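Aminotransferase, class III (Thermomicrobium roseum, PDB 6IO1) is a thermostable (S)-enantioselective omega-transaminase, probably shuttling amino groups between substrates by way of its pyridoxal phosphate cofactor. Local coordinates at residues B[51-57]-B[409-415]; B[378-384]-B[420-426]. All coordinates share one frame; numbering follows the deposited sequence.

Overall arrangement
Interactions 1 and 2 belong to one mixed sheet and show how residues remote in sequence can build a single domain. The strands 413-418 and 421-424 follow each other in the chain and lie side by side, so residues 409-415 of interaction 1 adjoin residues 420-426 of interaction 2; the centres of the two contacts are about 14 Å apart. Gly56 O and Ala425 N, 2.8 Å apart, probably form a hydrogen bond between them, while Val415 CG1 packs on Met424 CG at 3.6 Å. One end of each contact comes near the cofactor without lining its pocket: the side chain of Phe57 lies about 7 Å, and that of Met379 about 8 Å, from the bound pyridoxamine phosphate.

Interaction 1. Residues B[51-57]-B[409-415]; sequences KRYLDGF and RRRGIIV
Gly412 O is gripped by two successive residues of 51-57: Leu54 N gives it a hydrogen bond of 2.9 Å, and Tyr53 CA brings its hydrogen to the same oxygen in a 3.0 Å CA-H...O contact. Leu54 also accepts, Ile414 N meeting Leu54 O at 3.0 Å in a nearly straight bond (172° at the hydrogen). These two bonds flank Ile413 and make with Leu54 a parallel bridge, the side chains of both packing against helix 432-450; farther along, Gly56 N reaches Ile414 O only weakly. In this way a strand from the N-terminal part of the chain joins one from the C-terminal part in the mixed sheet, as is usual in the small domain of fold type I aminotransferases. The helix that precedes Ile413 ends in a Schellman motif, with Gly412, at positive phi, as its C-prime residue. Lys51 touches that helix end: stretched out from a CG anti to the backbone N (chi1 175°), it puts NZ 2.8 Å from Arg410 O, above the carbonyl plane rather than on a lone pair. An alanine here would take away this ammonium group and is likely to leave Arg410 O without its lysine partner. Arg409 O, already bonded to Gly412 N, meets the edge of the Tyr53 ring, with CE2 3.2 Å away. Tyr53 CB packs against Ile414 CD1 at 3.8 Å, while its hydroxyl bonds to Asp47. The guanidinium of Arg409 turns elsewhere, its NH2 bonding to Phe90 O of the second subunit.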
loop_
_atom_site.group_PDB
_atom_site.type_symbol
_atom_site.label_atom_id
_atom_site.label_comp_id
_atom_site.label_asym_id
_atom_site.label_seq_id
_atom_site.Cartn_x
_atom_site.Cartn_y
_atom_site.Cartn_z
ATOM N N LYS B 51 26.318 17.799 5.455
ATOM C CA LYS B 51 26.845 17.601 4.116
ATOM C C LYS B 51 25.725 17.668 3.078
ATOM O O LYS B 51 24.618 17.175 3.306
ATOM C CB LYS B 51 27.569 16.261 4.058
ATOM C CG LYS B 51 28.060 15.896 2.690
ATOM C CD LYS B 51 29.103 14.818 2.760
ATOM C CE LYS B 51 29.586 14.487 1.379
ATOM N NZ LYS B 51 30.754 13.563 1.420
ATOM N N ARG B 52 26.017 18.280 1.931
ATOM C CA ARG B 52 25.033 18.458 0.871
ATOM C C ARG B 52 25.224 17.413 -0.221
ATOM O O ARG B 52 26.353 17.042 -0.555
ATOM C CB ARG B 52 25.118 19.863 0.266
ATOM C CG ARG B 52 23.946 20.209 -0.641
ATOM C CD ARG B 52 24.206 21.471 -1.443
ATOM N NE ARG B 52 25.306 21.303 -2.388
ATOM C CZ ARG B 52 25.675 22.224 -3.271
ATOM N NH1 ARG B 52 25.035 23.384 -3.330
ATOM N NH2 ARG B 52 26.689 21.990 -4.094
ATOM N N TYR B 53 24.106 16.945 -0.772
ATOM C CA TYR B 53 24.078 15.956 -1.836
ATOM C C TYR B 53 23.083 16.406 -2.892
ATOM O O TYR B 53 22.099 17.089 -2.591
ATOM C CB TYR B 53 23.662 14.564 -1.336
ATOM C CG TYR B 53 24.463 14.014 -0.180
ATOM C CD1 TYR B 53 24.212 14.422 1.124
ATOM C CD2 TYR B 53 25.452 13.063 -0.388
ATOM C CE1 TYR B 53 24.934 13.911 2.184
ATOM C CE2 TYR B 53 26.180 12.546 0.664
ATOM C CZ TYR B 53 25.917 12.974 1.948
ATOM O OH TYR B 53 26.640 12.460 2.999
ATOM N N LEU B 54 23.347 16.014 -4.134
ATOM C CA LEU B 54 22.381 16.168 -5.210
ATOM C C LEU B 54 21.503 14.924 -5.245
ATOM O O LEU B 54 22.011 13.801 -5.333
ATOM C CB LEU B 54 23.081 16.370 -6.554
ATOM C CG LEU B 54 22.248 16.931 -7.713
ATOM C CD1 LEU B 54 23.134 17.692 -8.683
ATOM C CD2 LEU B 54 21.483 15.836 -8.447
ATOM N N ASP B 55 20.189 15.127 -5.174
ATOM C CA ASP B 55 19.235 14.020 -5.140
ATOM C C ASP B 55 19.073 13.501 -6.566
ATOM O O ASP B 55 18.073 13.741 -7.249
ATOM C CB ASP B 55 17.910 14.480 -4.540
ATOM C CG ASP B 55 17.081 13.334 -3.998
ATOM O OD1 ASP B 55 17.456 12.168 -4.225
ATOM O OD2 ASP B 55 16.055 13.600 -3.338
ATOM N N GLY B 56 20.089 12.763 -7.017
ATOM C CA GLY B 56 20.146 12.264 -8.382
ATOM C C GLY B 56 19.128 11.193 -8.710
ATOM O O GLY B 56 18.964 10.861 -9.889
ATOM N N PHE B 57 18.450 10.645 -7.705
ATOM C CA PHE B 57 17.419 9.638 -7.905
ATOM C C PHE B 57 16.032 10.164 -7.569
ATOM O O PHE B 57 15.059 9.407 -7.653
ATOM C CB PHE B 57 17.731 8.399 -7.054
ATOM C CG PHE B 57 17.249 7.105 -7.643
ATOM C CD1 PHE B 57 17.579 6.746 -8.939
ATOM C CD2 PHE B 57 16.484 6.231 -6.886
ATOM C CE1 PHE B 57 17.141 5.549 -9.474
ATOM C CE2 PHE B 57 16.045 5.034 -7.415
ATOM C CZ PHE B 57 16.376 4.692 -8.708
ATOM N N ARG B 409 28.350 8.727 -2.845
ATOM C CA ARG B 409 27.926 9.507 -1.648
ATOM C C ARG B 409 29.078 10.393 -1.167
ATOM O O ARG B 409 28.841 11.561 -0.833
ATOM C CB ARG B 409 27.392 8.565 -0.569
ATOM C CG ARG B 409 26.078 7.914 -0.968
ATOM C CD ARG B 409 25.576 6.842 -0.029
ATOM N NE ARG B 409 24.325 6.310 -0.537
ATOM C CZ ARG B 409 23.543 5.472 0.125
ATOM N NH1 ARG B 409 23.842 5.133 1.366
ATOM N NH2 ARG B 409 22.467 4.976 -0.453
ATOM N N ARG B 410 30.305 9.878 -1.227
ATOM C CA ARG B 410 31.477 10.677 -0.790
ATOM C C ARG B 410 31.556 11.936 -1.661
ATOM O O ARG B 410 31.886 13.008 -1.119
ATOM C CB ARG B 410 32.758 9.845 -0.907
ATOM C CG ARG B 410 33.057 8.990 0.316
ATOM C CD ARG B 410 31.992 7.945 0.586
ATOM N NE ARG B 410 32.194 7.272 1.861
ATOM C CZ ARG B 410 33.044 6.271 2.058
ATOM N NH1 ARG B 410 33.155 5.724 3.257
ATOM N NH2 ARG B 410 33.781 5.822 1.057
ATOM N N ARG B 411 31.222 11.810 -2.949
ATOM C CA ARG B 411 31.341 12.952 -3.898
ATOM C C ARG B 411 30.089 13.848 -3.885
ATOM O O ARG B 411 29.958 14.668 -4.809
ATOM C CB ARG B 411 31.789 12.462 -5.276
ATOM C CG ARG B 411 33.305 12.427 -5.412
ATOM C CD ARG B 411 33.837 11.643 -6.585
ATOM N NE ARG B 411 35.252 11.352 -6.419
ATOM C CZ ARG B 411 36.224 12.250 -6.490
ATOM N NH1 ARG B 411 35.936 13.536 -6.581
ATOM N NH2 ARG B 411 37.483 11.856 -6.479
ATOM N N GLY B 412 29.222 13.687 -2.886
ATOM C CA GLY B 412 28.039 14.558 -2.765
ATOM C C GLY B 412 26.901 14.233 -3.718
ATOM O O GLY B 412 26.085 15.133 -3.964
ATOM N N ILE B 413 26.848 13.021 -4.271
ATOM C CA ILE B 413 25.682 12.698 -5.147
ATOM C C ILE B 413 24.999 11.415 -4.666
ATOM O O ILE B 413 25.706 10.450 -4.320
ATOM C CB ILE B 413 26.034 12.631 -6.646
ATOM C CG1 ILE B 413 26.726 11.321 -7.019
ATOM C CG2 ILE B 413 26.821 13.853 -7.092
ATOM C CD1 ILE B 413 26.517 10.923 -8.458
ATOM N N ILE B 414 23.667 11.428 -4.652
ATOM C CA ILE B 414 22.880 10.218 -4.290
ATOM C C ILE B 414 22.260 9.684 -5.584
ATOM O O ILE B 414 21.398 10.366 -6.157
ATOM C CB ILE B 414 21.812 10.553 -3.232
ATOM C CG1 ILE B 414 22.451 10.917 -1.889
ATOM C CG2 ILE B 414 20.814 9.415 -3.099
ATOM C CD1 ILE B 414 21.479 11.459 -0.880
ATOM N N VAL B 415 22.707 8.501 -6.005
ATOM C CA VAL B 415 22.229 7.807 -7.237
ATOM C C VAL B 415 22.097 6.314 -6.915
ATOM O O VAL B 415 22.667 5.874 -5.901
ATOM C CB VAL B 415 23.169 8.042 -8.435
ATOM C CG1 VAL B 415 23.079 9.464 -8.959
ATOM C CG2 VAL B 415 24.605 7.678 -8.105
#

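Interaction 2. Residues B[378-384]-B[420-426]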
loop_
_atom_site.group_PDB
_atom_site.type_symbol
_atom_site.label_atom_id
_atom_site.label_comp_id
_atom_site.label_asym_id
_atom_site.label_seq_id
_atom_site.Cartn_x
_atom_site.Cartn_y
_atom_site.Cartn_z
ATOM N N LEU B 378 14.334 11.647 -18.240
ATOM C CA LEU B 378 15.203 11.756 -17.078
ATOM C C LEU B 378 15.580 10.403 -16.488
ATOM O O LEU B 378 16.219 10.361 -15.431
ATOM C CB LEU B 378 14.548 12.634 -16.013
ATOM C CG LEU B 378 14.882 14.117 -16.178
ATOM C CD1 LEU B 378 14.357 14.905 -15.007
ATOM C CD2 LEU B 378 16.382 14.319 -16.330
ATOM N N MET B 379 15.201 9.302 -17.135
ATOM C CA MET B 379 15.607 7.972 -16.698
ATOM C C MET B 379 16.903 7.604 -17.410
ATOM O O MET B 379 16.918 7.486 -18.638
ATOM C CB MET B 379 14.518 6.945 -17.004
ATOM C CG MET B 379 13.143 7.316 -16.479
ATOM S SD MET B 379 11.855 6.187 -17.043
ATOM C CE MET B 379 12.543 4.611 -16.546
ATOM N N LEU B 380 17.990 7.425 -16.656
ATOM C CA LEU B 380 19.277 7.154 -17.284
ATOM C C LEU B 380 20.009 6.048 -16.537
ATOM O O LEU B 380 19.841 5.876 -15.328
ATOM C CB LEU B 380 20.149 8.416 -17.344
ATOM C CG LEU B 380 19.564 9.590 -18.136
ATOM C CD1 LEU B 380 19.110 10.701 -17.201
ATOM C CD2 LEU B 380 20.561 10.113 -19.158
ATOM N N LEU B 381 20.833 5.304 -17.277
ATOM C CA LEU B 381 21.617 4.217 -16.710
ATOM C C LEU B 381 22.966 4.122 -17.410
ATOM O O LEU B 381 23.056 4.210 -18.641
ATOM C CB LEU B 381 20.882 2.875 -16.818
ATOM C CG LEU B 381 21.465 1.710 -16.010
ATOM C CD1 LEU B 381 20.358 0.845 -15.452
ATOM C CD2 LEU B 381 22.412 0.865 -16.849
ATOM N N VAL B 382 24.005 3.944 -16.599
ATOM C CA VAL B 382 25.360 3.630 -17.036
ATOM C C VAL B 382 25.626 2.187 -16.631
ATOM O O VAL B 382 25.759 1.888 -15.436
ATOM C CB VAL B 382 26.393 4.577 -16.410
ATOM C CG1 VAL B 382 27.802 4.189 -16.839
ATOM C CG2 VAL B 382 26.088 6.023 -16.772
ATOM N N GLU B 383 25.670 1.286 -17.614
ATOM C CA GLU B 383 25.933 -0.127 -17.374
ATOM C C GLU B 383 27.438 -0.358 -17.345
ATOM O O GLU B 383 28.138 -0.049 -18.316
ATOM C CB GLU B 383 25.277 -0.991 -18.450
ATOM C CG GLU B 383 25.584 -2.475 -18.317
ATOM C CD GLU B 383 24.592 -3.348 -19.059
ATOM O OE1 GLU B 383 23.545 -2.826 -19.496
ATOM O OE2 GLU B 383 24.857 -4.561 -19.201
ATOM N N VAL B 384 27.932 -0.900 -16.236
ATOM C CA VAL B 384 29.359 -1.096 -16.016
ATOM C C VAL B 384 29.710 -2.549 -16.304
ATOM O O VAL B 384 29.010 -3.468 -15.861
ATOM C CB VAL B 384 29.755 -0.704 -14.583
ATOM C CG1 VAL B 384 31.186 -1.122 -14.286
ATOM C CG2 VAL B 384 29.579 0.794 -14.380
ATOM N N ASP B 420 25.068 -3.781 -11.686
ATOM C CA ASP B 420 25.087 -3.493 -13.111
ATOM C C ASP B 420 25.561 -2.082 -13.425
ATOM O O ASP B 420 25.861 -1.797 -14.589
ATOM C CB ASP B 420 23.692 -3.707 -13.704
ATOM C CG ASP B 420 23.037 -4.975 -13.189
ATOM O OD1 ASP B 420 23.689 -6.035 -13.246
ATOM O OD2 ASP B 420 21.876 -4.917 -12.726
ATOM N N GLY B 421 25.642 -1.198 -12.433
ATOM C CA GLY B 421 26.075 0.156 -12.718
ATOM C C GLY B 421 25.374 1.248 -11.938
ATOM O O GLY B 421 25.057 1.081 -10.755
ATOM N N ILE B 422 25.138 2.385 -12.592
ATOM C CA ILE B 422 24.585 3.570 -11.942
ATOM C C ILE B 422 23.284 3.963 -12.631
ATOM O O ILE B 422 23.225 4.046 -13.861
ATOM C CB ILE B 422 25.587 4.740 -11.956
ATOM C CG1 ILE B 422 26.830 4.384 -11.138
ATOM C CG2 ILE B 422 24.942 6.007 -11.420
ATOM C CD1 ILE B 422 27.877 5.476 -11.104
ATOM N N VAL B 423 22.236 4.165 -11.825
ATOM C CA VAL B 423 20.891 4.552 -12.347
ATOM C C VAL B 423 20.569 5.956 -11.824
ATOM O O VAL B 423 20.672 6.167 -10.601
ATOM C CB VAL B 423 19.813 3.535 -11.923
ATOM C CG1 VAL B 423 18.452 3.885 -12.504
ATOM C CG2 VAL B 423 20.205 2.113 -12.295
ATOM N N MET B 424 20.184 6.867 -12.722
ATOM C CA MET B 424 19.879 8.265 -12.317
ATOM C C MET B 424 18.446 8.643 -12.711
ATOM O O MET B 424 18.076 8.438 -13.883
ATOM C CB MET B 424 20.853 9.238 -12.987
ATOM C CG MET B 424 22.276 9.111 -12.478
ATOM S SD MET B 424 23.488 9.776 -13.645
ATOM C CE MET B 424 23.453 8.508 -14.910
ATOM N N ALA B 425 17.688 9.186 -11.753
ATOM C CA ALA B 425 16.324 9.669 -11.983
ATOM C C ALA B 425 16.149 11.000 -11.264
ATOM O O ALA B 425 15.412 11.100 -10.278
ATOM C CB ALA B 425 15.295 8.643 -11.504
ATOM N N PRO B 426 16.809 12.078 -11.745
ATOM C CA PRO B 426 16.767 13.391 -11.084
ATOM C C PRO B 426 15.419 14.123 -11.166
ATOM O O PRO B 426 14.616 13.788 -12.017
ATOM C CB PRO B 426 17.844 14.196 -11.826
ATOM C CG PRO B 426 17.891 13.566 -13.198
ATOM C CD PRO B 426 17.635 12.093 -12.954
#
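Peptide units are the flat groups that face one another here, and they are not all turned alike: Ile422 N approaches Val382 O in the carbonyl plane at 3.0 Å, whereas Met424 N comes to Leu380 O tilted 30° from that plane, at 2.8 Å. The return bonds, Leu380 N to Met424 O and Val382 N to Ile422 O, run nearly along the C=O axis, and Val384 N adds a fifth to Asp420 O. Leu380 with Met424 and Val382 with Ile422 are thus the hydrogen-bonded pairs of an antiparallel ladder, and Leu381 with Val423 is the non-hydrogen-bonded pair between them. On the face carrying Leu380, Val382, Ile422 and Met424, the methionine chain is bent at its last torsion (chi3 -73°), which lays CE 4.1 Å from both Leu380 CB and Val382 CG2. Helices 346-361 and 432-450 cover this face, giving the layered helix-on-sheet build of the small domain in fold type I aminotransferases. On the other face Leu381 CD1 presses on Val423 CG2 at 3.4 Å, tighter than usual van der Waals contact, and Trp61 packs on Val423. Gly421 brings its CA within 3.2 Å of Val382 O, where a CB would run into that oxygen. Beyond the last bonded pair, Leu380 with Met424, comes Pro426, whose nitrogen carries no hydrogen to give: its CD sits 3.3 Å from Leu378 O, an oxygen that the CA-H of Ala425 also approaches. Leu378 lies obliquely to the proline, with CD2 touching CG at 3.6 Å. The CB of Glu383 points away from the partner strand overall; its carboxylate is hydrogen-bonded to Tyr188 and forms salt bridges with Arg374 and Arg191.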